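Long-range contact in pseudoazurin (Blue copper protein) (Sinorhizobium meliloti, PDB 3TU6), which is a periplasmic blue copper protein that binds one copper ion per subunit and probably serves as an electron carrier: residues M18-P22 against M77-A81. Numbering follows the deposited sequence. Where two conformers were deposited one is given.
Sequences MAFEP and MYQCA. With CU (copper (II) ion), chain B.
The nearest CA atoms of the two segments, those of F20 and C80, lie 8.7 Å apart, and no hydrogen bond joins 18-22 directly to 77-81, so side chains must bridge the gap. F20 does most of this: its CG stands anti to its own carbonyl carbon (chi1 -66°), which carries the ring across to the second strand. There Y78 meets it in a T-shaped stack, with centroids 4.7 Å apart and planes at 72°. CE1 of Y78 is the touching atom, lying 3.4 Å above the centre of the F20 ring, and its nearly equal distances to all six ring carbons confirm that the edge is centred on the face. The hydroxyl continues past the ring, Y78 OH sitting 3.6 Å from F20 CB, and reaches a water. That water, 2.7 Å from Y78 OH, may also donate to P22 O, though it has more acceptors than protons to serve, giving this buried phenol a possible polar link to 18-22. The far rim of the F20 ring points at the copper ligand: C80 N lies in the ring plane at its edge, 3.7 Å from CE2, while F20 CZ packs 3.8 Å from C80 CB. With C80 SG anti to its backbone N (chi1 173°), the thiolate turns to the copper, 2.2 Å away. Replacing F20 with an alanine would probably leave the Y78 edge without its aromatic face and open a gap beside the C80 methylene. V6 and M8 of strand 3-9 also pack on F20, whereas F35 makes another edge-to-face pair with Y78. H42, H83 and M88 complete the copper site, so the arrangement is that of a cupredoxin beta-barrel, its aromatic core lying directly beneath a type 1 copper centre and its cysteine ligand following strand 74-79.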
ATOM      1  N   MET A  18      -4.527  11.505  -6.572  1.00 26.23           N
ATOM      2  CA  MET A  18      -3.435  11.047  -5.704  1.00 23.77           C
ATOM      3  C   MET A  18      -3.671   9.584  -5.322  1.00 23.68           C
ATOM      4  O   MET A  18      -4.302   9.288  -4.299  1.00 22.64           O
ATOM      5  CB  MET A  18      -3.291  11.926  -4.449  1.00 25.99           C
ATOM      6  CG  MET A  18      -3.280  13.433  -4.696  1.00 23.30           C
ATOM      7  SD  MET A  18      -1.941  13.997  -5.764  1.00 27.10           S
ATOM      8  CE  MET A  18      -2.819  14.249  -7.303  1.00 23.25           C
ATOM      9  N   ALA A  19      -3.166   8.668  -6.144  1.00 21.29           N
ATOM     10  CA  ALA A  19      -3.497   7.253  -5.993  1.00 21.18           C
ATOM     11  C   ALA A  19      -2.359   6.314  -6.375  1.00 20.21           C
ATOM     12  O   ALA A  19      -1.606   6.581  -7.312  1.00 20.66           O
ATOM     13  CB  ALA A  19      -4.734   6.927  -6.822  1.00 20.79           C
ATOM     14  N   PHE A  20      -2.247   5.213  -5.635  1.00 19.19           N
ATOM     15  CA  PHE A  20      -1.403   4.094  -6.033  1.00 19.11           C
ATOM     16  C   PHE A  20      -2.226   3.165  -6.923  1.00 19.71           C
ATOM     17  O   PHE A  20      -3.363   2.827  -6.578  1.00 19.34           O
ATOM     18  CB  PHE A  20      -0.901   3.324  -4.812  1.00 17.44           C
ATOM     19  CG  PHE A  20       0.030   4.111  -3.931  1.00 17.59           C
ATOM     20  CD1 PHE A  20       1.357   4.305  -4.296  1.00 23.91           C
ATOM     21  CD2 PHE A  20      -0.414   4.640  -2.726  1.00 26.46           C
ATOM     22  CE1 PHE A  20       2.222   5.024  -3.475  1.00 18.85           C
ATOM     23  CE2 PHE A  20       0.445   5.358  -1.903  1.00 21.41           C
ATOM     24  CZ  PHE A  20       1.762   5.552  -2.278  1.00 19.38           C
ATOM     25  N   GLU A  21      -1.655   2.771  -8.061  1.00 20.32           N
ATOM     26  CA  GLU A  21      -2.327   1.879  -9.006  0.50 20.86           C
ATOM     27  C   GLU A  21      -1.442   0.673  -9.321  1.00 20.20           C
ATOM     28  O   GLU A  21      -0.354   0.829  -9.881  1.00 20.55           O
ATOM     29  CB  GLU A  21      -2.675   2.625 -10.296  0.50 20.05           C
ATOM     30  CG  GLU A  21      -3.496   1.799 -11.281  0.50 26.30           C
ATOM     31  CD  GLU A  21      -3.987   2.612 -12.461  0.50 22.55           C
ATOM     32  OE1 GLU A  21      -4.094   3.850 -12.333  0.50 34.33           O
ATOM     33  OE2 GLU A  21      -4.271   2.011 -13.518  0.50 32.25           O
ATOM     34  N   PRO A  22      -1.899  -0.545  -8.963  1.00 19.94           N
ATOM     35  CA  PRO A  22      -3.144  -0.913  -8.279  1.00 21.34           C
ATOM     36  C   PRO A  22      -3.115  -0.575  -6.789  1.00 21.59           C
ATOM     37  O   PRO A  22      -2.043  -0.520  -6.185  1.00 23.36           O
ATOM     38  CB  PRO A  22      -3.221  -2.425  -8.488  1.00 21.71           C
ATOM     39  CG  PRO A  22      -1.824  -2.849  -8.605  1.00 21.99           C
ATOM     40  CD  PRO A  22      -1.110  -1.741  -9.311  1.00 21.53           C
ATOM     41  N   MET A  77       0.080  -2.196   4.984  1.00 19.69           N
ATOM     42  CA  MET A  77      -0.555  -0.909   4.700  1.00 20.04           C
ATOM     43  C   MET A  77       0.508   0.180   4.601  1.00 20.26           C
ATOM     44  O   MET A  77       1.247   0.421   5.557  1.00 21.13           O
ATOM     45  CB  MET A  77      -1.559  -0.546   5.795  1.00 20.04           C
ATOM     46  CG  MET A  77      -2.678  -1.564   5.990  1.00 20.00           C
ATOM     47  SD  MET A  77      -3.734  -1.795   4.547  1.00 22.39           S
ATOM     48  CE  MET A  77      -4.496  -0.177   4.405  1.00 13.33           C
ATOM     49  N   TYR A  78       0.576   0.830   3.441  1.00 19.93           N
ATOM     50  CA  TYR A  78       1.576   1.864   3.176  1.00 19.40           C
ATOM     51  C   TYR A  78       0.907   3.146   2.679  1.00 19.70           C
ATOM     52  O   TYR A  78      -0.267   3.137   2.301  1.00 20.59           O
ATOM     53  CB  TYR A  78       2.608   1.358   2.163  1.00 18.97           C
ATOM     54  CG  TYR A  78       2.064   1.124   0.771  1.00 19.57           C
ATOM     55  CD1 TYR A  78       2.043   2.152  -0.167  1.00 10.53           C
ATOM     56  CD2 TYR A  78       1.575  -0.123   0.389  1.00 17.58           C
ATOM     57  CE1 TYR A  78       1.542   1.951  -1.439  1.00 13.39           C
ATOM     58  CE2 TYR A  78       1.079  -0.338  -0.893  1.00 20.81           C
ATOM     59  CZ  TYR A  78       1.067   0.704  -1.801  1.00 16.49           C
ATOM     60  OH  TYR A  78       0.581   0.510  -3.072  1.00 16.41           O
ATOM     61  N   GLN A  79       1.664   4.241   2.673  1.00 16.70           N
ATOM     62  CA  GLN A  79       1.110   5.557   2.360  1.00 16.99           C
ATOM     63  C   GLN A  79       2.068   6.433   1.563  1.00 16.63           C
ATOM     64  O   GLN A  79       3.265   6.152   1.482  1.00 19.00           O
ATOM     65  CB  GLN A  79       0.747   6.284   3.658  1.00 16.59           C
ATOM     66  CG  GLN A  79       1.950   6.635   4.537  1.00 19.08           C
ATOM     67  CD  GLN A  79       1.566   7.417   5.780  1.00 27.50           C
ATOM     68  OE1 GLN A  79       0.584   7.099   6.451  1.00 29.16           O
ATOM     69  NE2 GLN A  79       2.347   8.443   6.095  1.00 25.64           N
ATOM     70  N   CYS A  80       1.516   7.495   0.982  1.00 15.21           N
ATOM     71  CA  CYS A  80       2.297   8.604   0.449  1.00 18.29           C
ATOM     72  C   CYS A  80       2.198   9.746   1.453  1.00 18.49           C
ATOM     73  O   CYS A  80       1.108  10.255   1.703  1.00 19.18           O
ATOM     74  CB  CYS A  80       1.749   9.053  -0.906  1.00 16.90           C
ATOM     75  SG  CYS A  80       2.522  10.550  -1.555  1.00 20.67           S
ATOM     76  N   ALA A  81       3.332  10.146   2.026  1.00 20.18           N
ATOM     77  CA  ALA A  81       3.343  11.156   3.090  1.00 21.67           C
ATOM     78  C   ALA A  81       2.720  12.492   2.664  1.00 21.63           C
ATOM     79  O   ALA A  81       1.883  13.036   3.386  1.00 24.26           O
ATOM     80  CB  ALA A  81       4.764  11.367   3.618  1.00 23.44           C
TER
HETATM   81 CU    CU B 201       1.380  11.111  -3.396  1.00 19.69          CU
HETATM   82  O   HOH W   1      -0.769  -1.716  -3.820  1.00 21.27           O